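PDB 3EXC: uncharacterized protein from Sulfolobus solfataricus, which acts as a single-stranded-RNA-specific endoribonuclease, the Cas2 component of a CRISPR adaptive immune system, with magnesium as its cofactor. Local coordinates for residues A[11-16]-A[60-65]; A[23-28]-A[48-53]. The protein carries 2 engineered substitutions. All blocks are in the same frame, centred on the assembly; numbering follows the deposited sequence.

Interaction 1 (A[11-16]-A[60-65]); sequences DVSDDS and TNTDIV
D11 and I64 meet as an antiparallel hydrogen-bonded pair where strand 5-11 ends and strand 64-70 begins. D11 N donates to I64 O at 2.8 Å, and I64 N returns a bond to D11 O at 3.1 Å. Their side chains lie side by side on the same face of the sheet, with D11 OD2 3.6 Å from I64 CD1. Beyond the pair, the side chain of D63, the residue before I64, accepts from the amide of S13. With CG turned beside its own backbone N (chi1 -61°), its carboxylate reaches back over V12, and D63 OD1 accepts from S13 N at 3.0 Å in a nearly straight bond that arrives well above the carboxylate plane. D63 OD2 lies 3.5 Å from V12 CG1 and is also held by the amide of D59. Around this first shell, S13 CB touches T62 CG2, one water joins D14 N to D63 OD2, and another is hydrogen-bonded to S13 OG and lies 2.9 Å from D11 OD1 and 3.0 Å from D63 OD1. D14 in turn N-caps helix 15-27, its OD1 accepting from S16 N. The side chain of D11, the predicted catalytic magnesium ligand, is about 4 Å from a bound sodium ion, and its OD2 accepts from R35 N of the second subunit. Buried D63 thus has amides of two loops on its carboxylate, which probably stabilises its negative charge, while the strand pairing and the dimer partner hold the backbone and one carboxylate oxygen of D11, the predicted metal ligand.

Interaction 2 (A[23-28]-A[48-53]); sequences NNLKKL and KDLVRV
Helices 15-27 and 47-57, which pack together on one side of the antiparallel sheet, meet here through apolar side chains. L50 carries the inner half of the contact. Its CG stands anti to the backbone N (chi1 179°), a setting that brings CD1 against two leucines of 23-28, which approach from roughly perpendicular directions: L28 CD1 is 3.8 Å from L50 CD1, and L25 CD2 is 3.9 Å from L50 CD1. Both leucines run across the L50 side chain at a slant and meet it methyl to methyl. L28 CD1 also comes within 4.0 Å of L50 CA, so the tip of L28 reaches the backbone of helix 47-57 as well as its side chain. In the ferredoxin-like fold of Cas2, two helices cover one face of a four-stranded sheet, and L25 and L50, both buried, help join this helix pair to the strands beneath. L25 rests on V8 and Y10 of strand 5-11 and on F38 of strand 37-41, whereas L50 rests on L6 and on I67 of strand 64-70. The outer half of the contact is made by V53, whose two methyls have different partners. V53 CG1, anti to the backbone N (chi1 157°), approaches N24 CB at 4.0 Å, and V53 CG2 is a looser neighbour of L28 CD1 at 4.3 Å. L28 is where the chain leaves the helical conformation, although its amide still bonds back to N24 O.

In the fold
Both contacts use helix 15-27, at opposite ends: interaction 1 lies where the chain enters it and interaction 2 where it leaves. Along the sequence, interaction 2 is nested inside the loop closed by interaction 1, and helix 47-57 leads on to strand 64-70. Their centres are 15 Å apart and they do not touch. Interaction 1, farther from the chain centre, is polar, made of strand pairing, a carboxylate and waters beside the second subunit. Interaction 2 is apolar and nearer the centre, its two buried leucines seated on the sheet while its other side chains are partly exposed. Only interaction 1 includes the predicted metal ligand D11, whose side chain lies about 12 Å from that of L25.

Interaction 1 (A[11-16]-A[60-65])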
ATOM      1  N   ASP A  11       1.458  -3.212  -7.749  1.00 33.49           N
ATOM      2  CA  ASP A  11       0.546  -4.182  -8.302  1.00 32.81           C
ATOM      3  C   ASP A  11       1.244  -4.534  -9.634  1.00 33.04           C
ATOM      4  O   ASP A  11       1.093  -3.874 -10.682  1.00 32.43           O
ATOM      5  CB  ASP A  11      -0.835  -3.495  -8.415  1.00 33.32           C
ATOM      6  CG  ASP A  11      -1.851  -4.276  -9.268  1.00 35.27           C
ATOM      7  OD1 ASP A  11      -1.482  -5.350  -9.844  1.00 32.27           O
ATOM      8  OD2 ASP A  11      -3.034  -3.775  -9.396  1.00 38.50           O
ATOM      9  N   VAL A  12       2.099  -5.544  -9.559  1.00 32.98           N
ATOM     10  CA  VAL A  12       2.889  -5.921 -10.667  1.00 33.83           C
ATOM     11  C   VAL A  12       2.458  -7.311 -11.125  1.00 37.17           C
ATOM     12  O   VAL A  12       2.675  -8.266 -10.391  1.00 37.23           O
ATOM     13  CB  VAL A  12       4.373  -5.945 -10.285  1.00 33.60           C
ATOM     14  CG1 VAL A  12       5.167  -6.588 -11.380  1.00 29.84           C
ATOM     15  CG2 VAL A  12       4.866  -4.498 -10.024  1.00 29.29           C
ATOM     16  N   SER A  13       1.843  -7.420 -12.315  1.00 39.21           N
ATOM     17  CA  SER A  13       1.369  -8.730 -12.834  1.00 42.55           C
ATOM     18  C   SER A  13       2.433  -9.809 -13.040  1.00 43.84           C
ATOM     19  O   SER A  13       2.306 -10.874 -12.455  1.00 44.52           O
ATOM     20  CB  SER A  13       0.478  -8.591 -14.077  1.00 42.64           C
ATOM     21  OG  SER A  13      -0.843  -8.269 -13.635  1.00 45.87           O
ATOM     22  N   ASP A  14       3.464  -9.552 -13.842  1.00 45.30           N
ATOM     23  CA  ASP A  14       4.566 -10.537 -14.033  1.00 47.11           C
ATOM     24  C   ASP A  14       5.353 -10.911 -12.718  1.00 47.43           C
ATOM     25  O   ASP A  14       6.098 -10.087 -12.155  1.00 47.66           O
ATOM     26  CB  ASP A  14       5.495 -10.010 -15.132  1.00 47.70           C
ATOM     27  CG  ASP A  14       6.568 -10.985 -15.531  1.00 51.07           C
ATOM     28  OD1 ASP A  14       6.774 -12.021 -14.871  1.00 55.52           O
ATOM     29  OD2 ASP A  14       7.227 -10.711 -16.555  1.00 55.72           O
ATOM     30  N   ASP A  15       5.171 -12.153 -12.245  1.00 47.43           N
ATOM     31  CA  ASP A  15       5.888 -12.746 -11.079  1.00 47.63           C
ATOM     32  C   ASP A  15       7.368 -12.357 -10.994  1.00 46.90           C
ATOM     33  O   ASP A  15       7.898 -12.054  -9.926  1.00 47.15           O
ATOM     34  CB  ASP A  15       5.818 -14.297 -11.126  1.00 48.57           C
ATOM     35  CG  ASP A  15       4.885 -14.911 -10.064  1.00 50.81           C
ATOM     36  OD1 ASP A  15       5.022 -16.133  -9.772  1.00 55.02           O
ATOM     37  OD2 ASP A  15       4.010 -14.191  -9.533  1.00 53.54           O
ATOM     38  N   SER A  16       8.028 -12.390 -12.133  1.00 45.54           N
ATOM     39  CA  SER A  16       9.435 -12.140 -12.202  1.00 44.87           C
ATOM     40  C   SER A  16       9.796 -10.655 -12.057  1.00 43.92           C
ATOM     41  O   SER A  16      10.797 -10.316 -11.430  1.00 43.33           O
ATOM     42  CB  SER A  16       9.914 -12.713 -13.518  1.00 45.37           C
ATOM     43  OG  SER A  16      11.190 -12.213 -13.787  1.00 48.60           O
ATOM     44  N   THR A  60       4.637  -0.490 -17.561  1.00 43.88           N
ATOM     45  CA  THR A  60       3.827   0.716 -17.420  1.00 47.48           C
ATOM     46  C   THR A  60       2.431   0.760 -18.082  1.00 47.88           C
ATOM     47  O   THR A  60       1.606   1.651 -17.776  1.00 48.81           O
ATOM     48  CB  THR A  60       4.700   1.816 -17.907  1.00 48.55           C
ATOM     49  OG1 THR A  60       5.540   2.144 -16.798  1.00 53.56           O
ATOM     50  CG2 THR A  60       3.927   3.062 -18.451  1.00 53.11           C
ATOM     51  N   ASN A  61       2.128  -0.211 -18.943  1.00 48.06           N
ATOM     52  CA  ASN A  61       0.787  -0.251 -19.497  1.00 48.81           C
ATOM     53  C   ASN A  61      -0.138  -1.070 -18.681  1.00 47.99           C
ATOM     54  O   ASN A  61      -1.327  -0.973 -18.886  1.00 50.09           O
ATOM     55  CB  ASN A  61       0.812  -0.812 -20.903  1.00 49.59           C
ATOM     56  CG  ASN A  61       1.747  -0.044 -21.770  1.00 52.11           C
ATOM     57  OD1 ASN A  61       2.811  -0.558 -22.143  1.00 54.58           O
ATOM     58  ND2 ASN A  61       1.422   1.250 -22.012  1.00 53.57           N
ATOM     59  N   THR A  62       0.426  -1.852 -17.763  1.00 45.93           N
ATOM     60  CA  THR A  62      -0.196  -2.997 -17.083  1.00 43.31           C
ATOM     61  C   THR A  62      -0.119  -2.867 -15.588  1.00 41.03           C
ATOM     62  O   THR A  62      -1.027  -3.307 -14.914  1.00 40.22           O
ATOM     63  CB  THR A  62       0.633  -4.289 -17.395  1.00 44.26           C
ATOM     64  OG1 THR A  62       0.441  -4.624 -18.760  1.00 46.25           O
ATOM     65  CG2 THR A  62       0.343  -5.525 -16.451  1.00 42.09           C
ATOM     66  N   ASP A  63       1.029  -2.400 -15.086  1.00 37.94           N
ATOM     67  CA  ASP A  63       1.302  -2.383 -13.653  1.00 36.48           C
ATOM     68  C   ASP A  63       0.954  -1.037 -13.083  1.00 35.08           C
ATOM     69  O   ASP A  63       0.724  -0.092 -13.892  1.00 34.84           O
ATOM     70  CB  ASP A  63       2.728  -2.805 -13.366  1.00 35.05           C
ATOM     71  CG  ASP A  63       2.975  -4.205 -13.842  1.00 37.60           C
ATOM     72  OD1 ASP A  63       1.937  -4.949 -13.972  1.00 41.15           O
ATOM     73  OD2 ASP A  63       4.156  -4.572 -14.121  1.00 35.35           O
ATOM     74  N   ILE A  64       0.853  -0.975 -11.746  1.00 32.09           N
ATOM     75  CA  ILE A  64       0.554   0.258 -11.012  1.00 31.12           C
ATOM     76  C   ILE A  64       1.466   0.271  -9.817  1.00 30.74           C
ATOM     77  O   ILE A  64       1.573  -0.728  -9.128  1.00 30.61           O
ATOM     78  CB  ILE A  64      -0.880   0.350 -10.453  1.00 30.96           C
ATOM     79  CG1 ILE A  64      -1.917   0.113 -11.533  1.00 33.54           C
ATOM     80  CG2 ILE A  64      -1.164   1.762  -9.973  1.00 28.41           C
ATOM     81  CD1 ILE A  64      -3.241  -0.500 -10.988  1.00 40.15           C
ATOM     82  N   VAL A  65       2.108   1.411  -9.551  1.00 30.20           N
ATOM     83  CA  VAL A  65       2.940   1.623  -8.401  1.00 28.75           C
ATOM     84  C   VAL A  65       2.592   2.985  -7.831  1.00 28.94           C
ATOM     85  O   VAL A  65       2.509   3.983  -8.564  1.00 29.28           O
ATOM     86  CB  VAL A  65       4.430   1.590  -8.762  1.00 29.60           C
ATOM     87  CG1 VAL A  65       5.273   1.757  -7.468  1.00 28.30           C
ATOM     88  CG2 VAL A  65       4.839   0.207  -9.350  1.00 28.98           C
TER
HETATM   89  O   HOH W   1      -0.597  -5.687 -12.594  1.00 47.74           O
HETATM   90  O   HOH W   2       3.635  -7.190 -15.019  1.00 51.32           O

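Interaction 2 (A[23-28]-A[48-53])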
ATOM      1  N   ASN A  23      13.539  -6.667  -4.952  1.00 36.03           N
ATOM      2  CA  ASN A  23      15.003  -6.725  -4.764  1.00 37.21           C
ATOM      3  C   ASN A  23      15.630  -5.366  -4.852  1.00 36.75           C
ATOM      4  O   ASN A  23      16.520  -5.040  -4.060  1.00 36.56           O
ATOM      5  CB  ASN A  23      15.706  -7.619  -5.810  1.00 37.85           C
ATOM      6  CG  ASN A  23      15.499  -9.098  -5.556  1.00 40.75           C
ATOM      7  OD1 ASN A  23      14.926  -9.501  -4.515  1.00 47.13           O
ATOM      8  ND2 ASN A  23      15.902  -9.922  -6.521  1.00 38.05           N
ATOM      9  N   ASN A  24      15.190  -4.594  -5.847  1.00 36.13           N
ATOM     10  CA  ASN A  24      15.712  -3.234  -6.017  1.00 35.80           C
ATOM     11  C   ASN A  24      15.304  -2.201  -4.988  1.00 35.03           C
ATOM     12  O   ASN A  24      16.108  -1.366  -4.568  1.00 35.24           O
ATOM     13  CB  ASN A  24      15.457  -2.750  -7.410  1.00 35.49           C
ATOM     14  CG  ASN A  24      16.508  -3.283  -8.369  1.00 37.91           C
ATOM     15  OD1 ASN A  24      16.343  -4.377  -8.962  1.00 35.13           O
ATOM     16  ND2 ASN A  24      17.645  -2.559  -8.450  1.00 37.68           N
ATOM     17  N   LEU A  25      14.058  -2.260  -4.579  1.00 34.03           N
ATOM     18  CA  LEU A  25      13.610  -1.485  -3.407  1.00 34.59           C
ATOM     19  C   LEU A  25      14.454  -1.797  -2.123  1.00 35.09           C
ATOM     20  O   LEU A  25      14.797  -0.875  -1.411  1.00 35.25           O
ATOM     21  CB  LEU A  25      12.076  -1.676  -3.186  1.00 33.12           C
ATOM     22  CG  LEU A  25      11.103  -1.338  -4.323  1.00 30.75           C
ATOM     23  CD1 LEU A  25       9.658  -1.646  -3.894  1.00 26.74           C
ATOM     24  CD2 LEU A  25      11.252   0.123  -4.667  1.00 28.41           C
ATOM     25  N   LYS A  26      14.792  -3.062  -1.826  1.00 36.20           N
ATOM     26  CA  LYS A  26      15.658  -3.331  -0.672  1.00 39.17           C
ATOM     27  C   LYS A  26      17.006  -2.637  -0.922  1.00 40.17           C
ATOM     28  O   LYS A  26      17.535  -1.963  -0.038  1.00 40.67           O
ATOM     29  CB  LYS A  26      15.929  -4.826  -0.444  1.00 39.39           C
ATOM     30  CG  LYS A  26      14.731  -5.607   0.016  1.00 42.76           C
ATOM     31  CD  LYS A  26      15.107  -7.120   0.068  1.00 49.54           C
ATOM     32  CE  LYS A  26      13.955  -8.102  -0.438  1.00 52.62           C
ATOM     33  NZ  LYS A  26      12.779  -8.400   0.497  1.00 51.65           N
ATOM     34  N   LYS A  27      17.551  -2.773  -2.139  1.00 40.13           N
ATOM     35  CA  LYS A  27      18.878  -2.230  -2.425  1.00 40.43           C
ATOM     36  C   LYS A  27      18.945  -0.739  -2.157  1.00 40.03           C
ATOM     37  O   LYS A  27      19.967  -0.261  -1.667  1.00 39.77           O
ATOM     38  CB  LYS A  27      19.337  -2.521  -3.861  1.00 40.98           C
ATOM     39  CG  LYS A  27      19.770  -3.971  -4.141  1.00 42.60           C
ATOM     40  CD  LYS A  27      20.173  -4.174  -5.643  1.00 45.23           C
ATOM     41  CE  LYS A  27      20.596  -2.858  -6.331  1.00 48.29           C
ATOM     42  NZ  LYS A  27      21.737  -3.044  -7.312  1.00 48.50           N
ATOM     43  N   LEU A  28      17.870  -0.012  -2.466  1.00 39.54           N
ATOM     44  CA  LEU A  28      17.840   1.440  -2.234  1.00 39.99           C
ATOM     45  C   LEU A  28      17.601   1.755  -0.756  1.00 40.91           C
ATOM     46  O   LEU A  28      17.266   2.921  -0.424  1.00 42.71           O
ATOM     47  CB  LEU A  28      16.734   2.137  -3.064  1.00 39.19           C
ATOM     48  CG  LEU A  28      16.619   1.968  -4.582  1.00 38.38           C
ATOM     49  CD1 LEU A  28      15.610   2.913  -5.123  1.00 39.04           C
ATOM     50  CD2 LEU A  28      17.918   2.222  -5.246  1.00 37.82           C
ATOM     51  N   LYS A  48      14.569  10.764  -7.416  1.00 61.75           N
ATOM     52  CA  LYS A  48      14.638  10.658  -8.867  1.00 59.00           C
ATOM     53  C   LYS A  48      15.086   9.262  -9.301  1.00 56.26           C
ATOM     54  O   LYS A  48      14.583   8.732 -10.301  1.00 55.32           O
ATOM     55  CB  LYS A  48      15.554  11.742  -9.415  1.00 59.47           C
ATOM     56  CG  LYS A  48      15.218  12.169 -10.837  1.00 62.21           C
ATOM     57  CD  LYS A  48      13.736  12.639 -11.053  1.00 63.71           C
ATOM     58  CE  LYS A  48      13.572  13.173 -12.505  1.00 64.04           C
ATOM     59  NZ  LYS A  48      14.826  13.951 -12.933  1.00 63.83           N
ATOM     60  N   ASP A  49      15.993   8.668  -8.517  1.00 52.81           N
ATOM     61  CA  ASP A  49      16.430   7.292  -8.736  1.00 50.08           C
ATOM     62  C   ASP A  49      15.389   6.244  -8.463  1.00 47.14           C
ATOM     63  O   ASP A  49      15.307   5.269  -9.214  1.00 46.03           O
ATOM     64  CB  ASP A  49      17.678   6.969  -7.948  1.00 50.49           C
ATOM     65  CG  ASP A  49      18.898   7.439  -8.654  1.00 55.39           C
ATOM     66  OD1 ASP A  49      20.006   7.080  -8.221  1.00 59.08           O
ATOM     67  OD2 ASP A  49      18.754   8.171  -9.673  1.00 59.42           O
ATOM     68  N   LEU A  50      14.620   6.446  -7.382  1.00 44.09           N
ATOM     69  CA  LEU A  50      13.467   5.620  -7.054  1.00 41.74           C
ATOM     70  C   LEU A  50      12.468   5.541  -8.226  1.00 40.64           C
ATOM     71  O   LEU A  50      12.096   4.455  -8.668  1.00 40.05           O
ATOM     72  CB  LEU A  50      12.769   6.099  -5.769  1.00 40.78           C
ATOM     73  CG  LEU A  50      11.546   5.303  -5.359  1.00 39.40           C
ATOM     74  CD1 LEU A  50      11.986   3.902  -5.131  1.00 36.29           C
ATOM     75  CD2 LEU A  50      10.950   5.871  -4.073  1.00 40.30           C
ATOM     76  N   VAL A  51      12.055   6.684  -8.742  1.00 39.49           N
ATOM     77  CA  VAL A  51      11.117   6.692  -9.829  1.00 39.45           C
ATOM     78  C   VAL A  51      11.704   6.014 -11.058  1.00 39.15           C
ATOM     79  O   VAL A  51      11.010   5.207 -11.689  1.00 39.71           O
ATOM     80  CB  VAL A  51      10.636   8.127 -10.118  1.00 39.83           C
ATOM     81  CG1 VAL A  51       9.805   8.206 -11.379  1.00 40.72           C
ATOM     82  CG2 VAL A  51       9.830   8.661  -8.916  1.00 39.77           C
ATOM     83  N   ARG A  52      12.968   6.299 -11.385  1.00 39.26           N
ATOM     84  CA  ARG A  52      13.609   5.685 -12.557  1.00 38.98           C
ATOM     85  C   ARG A  52      13.633   4.163 -12.363  1.00 38.12           C
ATOM     86  O   ARG A  52      13.228   3.411 -13.231  1.00 39.35           O
ATOM     87  CB  ARG A  52      15.005   6.266 -12.800  1.00 39.97           C
ATOM     88  CG  ARG A  52      15.287   6.739 -14.260  1.00 42.87           C
ATOM     89  CD  ARG A  52      16.747   6.444 -14.734  1.00 48.37           C
ATOM     90  NE  ARG A  52      17.763   6.174 -13.661  1.00 49.64           N
ATOM     91  CZ  ARG A  52      19.100   6.062 -13.864  1.00 49.37           C
ATOM     92  NH1 ARG A  52      19.906   5.821 -12.831  0.50 47.24           N
ATOM     93  NH2 ARG A  52      19.643   6.191 -15.102  1.00 46.88           N
ATOM     94  N   VAL A  53      14.029   3.681 -11.203  1.00 37.08           N
ATOM     95  CA  VAL A  53      14.019   2.239 -10.964  1.00 35.38           C
ATOM     96  C   VAL A  53      12.666   1.596 -11.185  1.00 35.53           C
ATOM     97  O   VAL A  53      12.545   0.579 -11.878  1.00 36.67           O
ATOM     98  CB  VAL A  53      14.458   1.937  -9.526  1.00 36.17           C
ATOM     99  CG1 VAL A  53      13.950   0.536  -9.006  1.00 36.82           C
ATOM    100  CG2 VAL A  53      15.955   2.144  -9.381  1.00 35.23           C
TER